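Local coordinates for protein 2-oxoglutarate dehydrogenase E3 component (Thermus thermophilus, PDB 2YQU) that probably catalyses the FAD-dependent reoxidation of protein-bound dihydrolipoyl groups by NAD+, as the E3 component of 2-oxoacid dehydrogenase complexes, at residues 389-392 with 393-396; 425-429 with 430-434; 444-447 with 448-451. One frame throughout, in Å; residues are numbered along the deposited sequence.

Contact 1: residues 389-392 with 393-396; sequences LAHA and KTDR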
loop_
_atom_site.group_PDB
_atom_site.type_symbol
_atom_site.label_atom_id
_atom_site.label_comp_id
_atom_site.label_asym_id
_atom_site.label_seq_id
_atom_site.Cartn_x
_atom_site.Cartn_y
_atom_site.Cartn_z
ATOM N N LEU A 389 18.974 -0.685 -0.892
ATOM C CA LEU A 389 20.375 -0.537 -1.261
ATOM C C LEU A 389 20.718 0.943 -1.181
ATOM O O LEU A 389 20.059 1.747 -1.807
ATOM C CB LEU A 389 20.598 -1.059 -2.677
ATOM C CG LEU A 389 20.057 -2.471 -2.925
ATOM C CD1 LEU A 389 20.343 -2.930 -4.331
ATOM C CD2 LEU A 389 20.642 -3.444 -1.913
ATOM N N ALA A 390 21.728 1.305 -0.398
ATOM C CA ALA A 390 22.115 2.712 -0.249
ATOM C C ALA A 390 23.604 2.912 -0.504
ATOM O O ALA A 390 24.415 2.048 -0.194
ATOM C CB ALA A 390 21.758 3.204 1.134
ATOM N N HIS A 391 23.968 4.066 -1.050
ATOM C CA HIS A 391 25.359 4.338 -1.366
ATOM C C HIS A 391 26.185 4.318 -0.076
ATOM O O HIS A 391 25.788 4.899 0.929
ATOM C CB HIS A 391 25.487 5.683 -2.080
ATOM C CG HIS A 391 26.779 5.849 -2.809
ATOM N ND1 HIS A 391 27.953 6.175 -2.166
ATOM C CD2 HIS A 391 27.091 5.708 -4.118
ATOM C CE1 HIS A 391 28.933 6.240 -3.051
ATOM N NE2 HIS A 391 28.435 5.962 -4.243
ATOM N N ALA A 392 27.331 3.648 -0.118
ATOM C CA ALA A 392 28.171 3.447 1.067
ATOM C C ALA A 392 28.705 4.750 1.650
ATOM O O ALA A 392 28.923 4.855 2.854
ATOM C CB ALA A 392 29.320 2.512 0.731
ATOM N N LYS A 393 28.900 5.747 0.803
ATOM C CA LYS A 393 29.461 7.018 1.237
ATOM C C LYS A 393 28.398 8.084 1.498
ATOM O O LYS A 393 28.451 8.753 2.528
ATOM C CB LYS A 393 30.467 7.521 0.205
ATOM C CG LYS A 393 31.245 8.748 0.655
ATOM C CD LYS A 393 32.335 9.112 -0.352
ATOM C CE LYS A 393 33.286 10.171 0.198
ATOM N NZ LYS A 393 33.276 11.392 -0.658
ATOM N N THR A 394 27.445 8.254 0.572
ATOM C CA THR A 394 26.466 9.353 0.657
ATOM C C THR A 394 25.148 8.975 1.338
ATOM O O THR A 394 24.344 9.851 1.656
ATOM C CB THR A 394 26.122 9.894 -0.747
ATOM O OG1 THR A 394 25.484 8.866 -1.521
ATOM C CG2 THR A 394 27.381 10.257 -1.539
ATOM N N ASP A 395 24.931 7.678 1.535
ATOM C CA ASP A 395 23.671 7.136 2.043
ATOM C C ASP A 395 22.475 7.324 1.096
ATOM O O ASP A 395 21.332 7.071 1.476
ATOM C CB ASP A 395 23.344 7.717 3.425
ATOM C CG ASP A 395 22.333 6.879 4.172
ATOM O OD1 ASP A 395 21.396 7.462 4.766
ATOM O OD2 ASP A 395 22.398 5.630 4.201
ATOM N N ARG A 396 22.744 7.730 -0.136
ATOM C CA ARG A 396 21.698 7.923 -1.129
ATOM C C ARG A 396 21.057 6.567 -1.458
ATOM O O ARG A 396 21.755 5.585 -1.698
ATOM C CB ARG A 396 22.300 8.591 -2.376
ATOM C CG ARG A 396 21.396 8.659 -3.595
ATOM C CD ARG A 396 20.486 9.871 -3.655
ATOM N NE ARG A 396 19.896 9.983 -4.986
ATOM C CZ ARG A 396 20.387 10.714 -5.984
ATOM N NH1 ARG A 396 21.497 11.436 -5.835
ATOM N NH2 ARG A 396 19.754 10.727 -7.154
#
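His391 ND1 accepts two backbone N-H groups from the turn that follows it. The amide of Lys393 is the nearer, 3.1 Å from ND1 and 19° out of the ring plane; the amide of Thr394 gives a weaker bond, 3.5 Å from its N to the same ND1. The ring can serve its own turn because CG lies anti to the backbone N (chi1 -162°), which carries it forward beside the onward chain. Histidine suits the place, since an unprotonated ring nitrogen can accept from both amides. From another direction Thr394 OG1 comes against His391 CB at 3.2 Å; the same oxygen accepts from Arg396 N at 3.3 Å, forming an ST turn.

The main chain closes the turn. His391 N donates almost straight to Arg396 O (2.8 Å, 164° at the hydrogen), and Asp395 N reaches His391 O over 3.0 Å, from above the carbonyl plane. Asp395 has a positive phi, which aspartate tolerates better than most residues, and this lets the chain double back. Ala390 is small enough for its CB to lie 3.7 Å from Arg396 O. With a leucine in place of His391, the amides of Lys393 and Thr394 would probably lose their acceptor and the turn some of its rigidity.

This is the end of a beta hairpin joining strands 385-391 and 397-404 of the antiparallel sheet; the carboxylate of Asp395 bridges to Lys364 on neighbouring strand 363-369 and also bonds Glu425 N at the start of helix 424-429.

Contact 2: residues 425-429 with 430-434; sequences EDLGR and APHAH. With FAD (flavin-adenine dinucleotide), chain H.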
loop_
_atom_site.group_PDB
_atom_site.type_symbol
_atom_site.label_atom_id
_atom_site.label_comp_id
_atom_site.label_asym_id
_atom_site.label_seq_id
_atom_site.Cartn_x
_atom_site.Cartn_y
_atom_site.Cartn_z
ATOM N N GLU A 425 18.571 7.048 5.551
ATOM C CA GLU A 425 18.277 7.690 6.829
ATOM C C GLU A 425 16.961 8.464 6.791
ATOM O O GLU A 425 16.158 8.342 7.695
ATOM C CB GLU A 425 19.404 8.642 7.259
ATOM C CG GLU A 425 19.211 9.219 8.662
ATOM C CD GLU A 425 20.218 10.303 9.017
ATOM O OE1 GLU A 425 19.889 11.165 9.858
ATOM O OE2 GLU A 425 21.329 10.318 8.456
ATOM N N ASP A 426 16.736 9.257 5.750
ATOM C CA ASP A 426 15.522 10.069 5.691
ATOM C C ASP A 426 14.272 9.222 5.508
ATOM O O ASP A 426 13.241 9.526 6.101
ATOM C CB ASP A 426 15.623 11.151 4.621
ATOM C CG ASP A 426 16.498 12.318 5.064
ATOM O OD1 ASP A 426 17.079 12.970 4.189
ATOM O OD2 ASP A 426 16.680 12.650 6.262
ATOM N N LEU A 427 14.358 8.165 4.703
ATOM C CA LEU A 427 13.237 7.235 4.566
ATOM C C LEU A 427 12.962 6.552 5.903
ATOM O O LEU A 427 11.817 6.409 6.308
ATOM C CB LEU A 427 13.518 6.204 3.472
ATOM C CG LEU A 427 12.438 5.157 3.193
ATOM C CD1 LEU A 427 11.095 5.812 2.898
ATOM C CD2 LEU A 427 12.878 4.285 2.042
ATOM N N GLY A 428 14.019 6.164 6.607
ATOM C CA GLY A 428 13.870 5.394 7.827
ATOM C C GLY A 428 13.412 6.215 9.011
ATOM O O GLY A 428 12.815 5.679 9.952
ATOM N N ARG A 429 13.696 7.519 8.966
ATOM C CA ARG A 429 13.314 8.451 10.027
ATOM C C ARG A 429 11.895 8.984 9.835
ATOM O O ARG A 429 11.288 9.468 10.773
ATOM C CB ARG A 429 14.262 9.650 10.056
ATOM C CG ARG A 429 15.565 9.433 10.766
ATOM C CD ARG A 429 16.421 10.702 10.782
ATOM N NE ARG A 429 17.557 10.618 11.692
ATOM C CZ ARG A 429 17.481 10.746 13.014
ATOM N NH1 ARG A 429 18.595 10.658 13.739
ATOM N NH2 ARG A 429 16.313 10.947 13.619
ATOM N N ALA A 430 11.374 8.918 8.613
ATOM C CA ALA A 430 10.035 9.420 8.327
ATOM C C ALA A 430 8.998 8.611 9.108
ATOM O O ALA A 430 9.185 7.407 9.314
ATOM C CB ALA A 430 9.747 9.351 6.846
ATOM N N PRO A 431 7.932 9.256 9.575
ATOM C CA PRO A 431 6.889 8.529 10.307
ATOM C C PRO A 431 6.230 7.480 9.438
ATOM O O PRO A 431 6.003 7.698 8.250
ATOM C CB PRO A 431 5.884 9.619 10.688
ATOM C CG PRO A 431 6.639 10.901 10.586
ATOM C CD PRO A 431 7.641 10.699 9.502
ATOM N N HIS A 432 5.945 6.335 10.031
ATOM C CA HIS A 432 5.171 5.306 9.359
ATOM C C HIS A 432 4.120 4.793 10.308
ATOM O O HIS A 432 4.425 4.497 11.463
ATOM C CB HIS A 432 6.070 4.171 8.907
ATOM C CG HIS A 432 6.981 4.545 7.777
ATOM N ND1 HIS A 432 8.225 5.106 7.977
ATOM C CD2 HIS A 432 6.803 4.490 6.437
ATOM C CE1 HIS A 432 8.792 5.335 6.806
ATOM N NE2 HIS A 432 7.950 4.968 5.854
ATOM N N ALA A 433 2.887 4.709 9.813
ATOM C CA ALA A 433 1.748 4.205 10.569
ATOM C C ALA A 433 2.028 2.825 11.151
ATOM O O ALA A 433 2.586 1.953 10.472
ATOM C CB ALA A 433 0.515 4.147 9.663
ATOM N N HIS A 434 1.664 2.642 12.419
ATOM C CA HIS A 434 1.692 1.328 13.043
ATOM C C HIS A 434 0.254 0.846 13.289
ATOM O O HIS A 434 -0.571 1.639 13.738
ATOM C CB HIS A 434 2.442 1.409 14.365
ATOM C CG HIS A 434 2.459 0.123 15.120
ATOM N ND1 HIS A 434 3.331 -0.902 14.825
ATOM C CD2 HIS A 434 1.697 -0.312 16.149
ATOM C CE1 HIS A 434 3.106 -1.912 15.646
ATOM N NE2 HIS A 434 2.118 -1.581 16.456
HETATM P PA FAD H . 1.251 2.301 26.315
HETATM O O1A FAD H . -0.077 2.347 26.962
HETATM O O2A FAD H . 1.276 1.444 25.052
HETATM O O5B FAD H . 2.357 1.772 27.348
HETATM C C5B FAD H . 2.395 2.262 28.663
HETATM C C4B FAD H . 2.850 1.130 29.563
HETATM O O4B FAD H . 3.224 1.685 30.810
HETATM C C3B FAD H . 1.752 0.109 29.832
HETATM O O3B FAD H . 2.210 -1.157 29.417
HETATM C C2B FAD H . 1.513 0.208 31.333
HETATM O O2B FAD H . 1.228 -1.035 31.931
HETATM C C1B FAD H . 2.812 0.809 31.835
HETATM N N9A FAD H . 2.731 1.596 33.072
HETATM C C8A FAD H . 1.896 2.638 33.358
HETATM N N7A FAD H . 2.189 3.101 34.589
HETATM C C5A FAD H . 3.208 2.376 35.094
HETATM C C6A FAD H . 3.899 2.420 36.302
HETATM N N6A FAD H . 3.852 3.487 37.097
HETATM N N1A FAD H . 4.905 1.502 36.480
HETATM C C2A FAD H . 5.255 0.571 35.534
HETATM N N3A FAD H . 4.568 0.547 34.341
HETATM C C4A FAD H . 3.560 1.425 34.147
HETATM N N1 FAD H . -2.500 3.133 17.855
HETATM C C2 FAD H . -2.061 3.134 16.551
HETATM O O2 FAD H . -1.156 3.899 16.211
HETATM N N3 FAD H . -2.625 2.277 15.631
HETATM C C4 FAD H . -3.648 1.426 15.992
HETATM O O4 FAD H . -3.876 0.471 15.249
HETATM C C4X FAD H . -4.104 1.428 17.316
HETATM N N5 FAD H . -5.120 0.586 17.715
HETATM C C5X FAD H . -5.543 0.593 19.037
HETATM C C6 FAD H . -6.570 -0.261 19.413
HETATM C C7 FAD H . -7.029 -0.287 20.729
HETATM C C7M FAD H . -8.138 -1.239 21.090
HETATM C C8 FAD H . -6.457 0.556 21.680
HETATM C C8M FAD H . -6.657 0.277 23.147
HETATM C C9 FAD H . -5.428 1.427 21.302
HETATM C C9A FAD H . -4.968 1.452 19.975
HETATM N N10 FAD H . -3.948 2.305 19.572
HETATM C C10 FAD H . -3.525 2.290 18.242
HETATM C "C1'" FAD H . -3.377 3.361 20.472
HETATM C "C2'" FAD H . -2.051 2.844 21.027
HETATM O "O2'" FAD H . -2.248 1.631 21.723
HETATM C "C3'" FAD H . -1.381 3.861 21.929
HETATM O "O3'" FAD H . -1.295 5.090 21.233
HETATM C "C4'" FAD H . 0.024 3.401 22.301
HETATM O "O4'" FAD H . -0.010 2.160 22.982
HETATM C "C5'" FAD H . 0.718 4.455 23.152
HETATM O "O5'" FAD H . 1.994 3.975 23.500
HETATM P P FAD H . 2.644 4.425 24.906
HETATM O O1P FAD H . 4.005 3.866 25.009
HETATM O O2P FAD H . 2.580 5.936 25.108
HETATM O O3P FAD H . 1.703 3.815 26.053
#
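His432 has its CG beside the backbone N, anti to the carbonyl carbon (chi1 -70°), and this turns the imidazole back toward the helix end, where its edge meets Leu427 O. The carbonyl oxygen lies in the plane of the ring, 3.2 Å from CE1, so it faces a carbon whose hydrogen is polarised by the nitrogens beside it. The ring is also tethered to its own loop by a weak bond, ND1 donating to Ala430 O at 2.8 Å. NE2 is bonded to Glu413, and with both nitrogens facing oxygens the ring may carry positive charge.

Ala430 is the first residue to leave the helix. Its amide is shared, weakly, between two carbonyls of the last turn: Asp426 O at 3.2 Å and Leu427 O at 3.4 Å. The methyl of Ala430 lies 3.6 Å from both Leu427 O and Asp426 O, and alanine, with nothing beyond CB, fits against the last carbonyls of the helix. Pro431 then keeps the chain extended as it departs.

Helix 424-429 thus runs out into the connection to helix 438-449 within the dimerisation domain of the disulphide oxidoreductase fold. Arg429, the last helical residue, reaches back one turn to Glu425: NE meets OE1 at 3.0 Å, on the anti lone pair of the carboxylate, while NH2 forms a second salt bridge with Glu322 of the second subunit.

At the far end of the loop, His434 O accepts from FAD N3 at 2.9 Å. Most of the other groups that bond this flavin nucleotide belong to the second subunit, whose Cys40 packs against His434. His434, probably the proton acceptor of the reaction, has its ND1 bonded to Glu439.

Contact 3: residues 444-447 with 448-451; sequences AALA and AWER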
loop_
_atom_site.group_PDB
_atom_site.type_symbol
_atom_site.label_atom_id
_atom_site.label_comp_id
_atom_site.label_asym_id
_atom_site.label_seq_id
_atom_site.Cartn_x
_atom_site.Cartn_y
_atom_site.Cartn_z
ATOM N N ALA A 444 13.831 -1.562 6.847
ATOM C CA ALA A 444 14.821 -1.907 5.827
ATOM C C ALA A 444 15.717 -0.701 5.544
ATOM O O ALA A 444 16.931 -0.841 5.408
ATOM C CB ALA A 444 14.144 -2.369 4.543
ATOM N N ALA A 445 15.109 0.483 5.478
ATOM C CA ALA A 445 15.831 1.713 5.186
ATOM C C ALA A 445 16.781 2.058 6.320
ATOM O O ALA A 445 17.915 2.420 6.067
ATOM C CB ALA A 445 14.880 2.851 4.936
ATOM N N LEU A 446 16.301 1.957 7.560
ATOM C CA LEU A 446 17.140 2.168 8.741
ATOM C C LEU A 446 18.323 1.217 8.770
ATOM O O LEU A 446 19.424 1.608 9.138
ATOM C CB LEU A 446 16.341 1.968 10.031
ATOM C CG LEU A 446 15.358 3.073 10.420
ATOM C CD1 LEU A 446 14.568 2.647 11.634
ATOM C CD2 LEU A 446 16.072 4.395 10.681
ATOM N N ALA A 447 18.069 -0.043 8.425
ATOM C CA ALA A 447 19.103 -1.072 8.379
ATOM C C ALA A 447 20.178 -0.766 7.341
ATOM O O ALA A 447 21.340 -1.099 7.536
ATOM C CB ALA A 447 18.477 -2.450 8.109
ATOM N N ALA A 448 19.786 -0.152 6.229
ATOM C CA ALA A 448 20.736 0.236 5.192
ATOM C C ALA A 448 21.551 1.433 5.673
ATOM O O ALA A 448 22.759 1.496 5.457
ATOM C CB ALA A 448 19.998 0.574 3.883
ATOM N N TRP A 449 20.883 2.365 6.346
ATOM C CA TRP A 449 21.525 3.573 6.855
ATOM C C TRP A 449 22.569 3.209 7.904
ATOM O O TRP A 449 23.749 3.529 7.770
ATOM C CB TRP A 449 20.478 4.498 7.479
ATOM C CG TRP A 449 21.055 5.588 8.334
ATOM C CD1 TRP A 449 22.119 6.380 8.034
ATOM C CD2 TRP A 449 20.593 6.013 9.625
ATOM N NE1 TRP A 449 22.349 7.275 9.051
ATOM C CE2 TRP A 449 21.431 7.069 10.045
ATOM C CE3 TRP A 449 19.556 5.609 10.474
ATOM C CZ2 TRP A 449 21.263 7.732 11.271
ATOM C CZ3 TRP A 449 19.391 6.268 11.705
ATOM C CH2 TRP A 449 20.242 7.316 12.082
ATOM N N GLU A 450 22.106 2.529 8.938
ATOM C CA GLU A 450 22.943 2.160 10.071
ATOM C C GLU A 450 22.426 0.836 10.629
ATOM O O GLU A 450 22.948 -0.234 10.316
ATOM C CB GLU A 450 22.892 3.255 11.133
ATOM C CG GLU A 450 23.814 4.438 10.896
ATOM C CD GLU A 450 23.843 5.415 12.067
ATOM O OE1 GLU A 450 22.893 5.430 12.883
ATOM O OE2 GLU A 450 24.825 6.181 12.174
ATOM N N ARG A 451 21.386 0.915 11.444
ATOM C CA ARG A 451 20.766 -0.270 12.024
ATOM C C ARG A 451 19.292 -0.003 12.301
ATOM O O ARG A 451 18.919 1.118 12.662
ATOM C CB ARG A 451 21.470 -0.663 13.328
ATOM C CG ARG A 451 21.544 0.458 14.342
ATOM C CD ARG A 451 22.289 0.099 15.625
ATOM N NE ARG A 451 23.727 0.005 15.395
ATOM C CZ ARG A 451 24.393 -1.118 15.127
ATOM N NH1 ARG A 451 23.765 -2.288 15.049
ATOM N NH2 ARG A 451 25.707 -1.071 14.931
HETATM O O HOH W 1 24.175 -0.018 7.294
#
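The last turn of helix 438-449 joins residues 444-447 to 448-451 by the i to i+4 ladder of an alpha helix. Ala448 N donates to Ala444 O at 3.0 Å, Trp449 N to Ala445 O at 3.0 Å, and Glu450 N to Leu446 O at 2.8 Å; the last is nearly straight, 172° at the hydrogen. Glu450 then leaves helical angles.

Leu446 and Trp449, three residues apart, supply the side-chain contact. Because Trp449 CG lies anti to the backbone N (chi1 165°), the indole projects outward from the helix with its CE3 edge turned toward Leu446, whose CD2 meets the six-membered ring at the edge, 3.7 Å from CE3. Glu450 OE1 hangs over one indole face, toward the rim.

Alanines suit the inner side of this helix, where close approach matters: Ala445 packs on Leu427 of helix 424-429, and Ala444 and Ala448 on Val388 of strand 385-391. Past the last turn, a water lies 3.0 Å from Ala447 O and 2.8 Å from Ala448 O, carbonyls that the ladder no longer reaches. Water gathered at such carbonyls is typical of an alpha helix at its C-terminal end.

The three contacts follow one another along the chain and gather on one side of its centre: contact 1 in the hairpin turn between strands 385-391 and 397-404, contact 2 at the end of helix 424-429 and in the loop beyond, contact 3 at the end of helix 438-449. The centres of contact 1 and contact 2 lie about 17 Å apart; that of contact 3 is about 10 Å from the centre of contact 1 and about 11 Å from that of contact 2. Alanines bring them together: Ala390 CB is 4.2 Å from Ala448 CB, and Ala445 CB is 3.8 Å from Leu427 CG. The two helices thus pack on each other and on a face of the antiparallel sheet, over strand 385-391, while the loop between them leads to the flavin at the subunit interface.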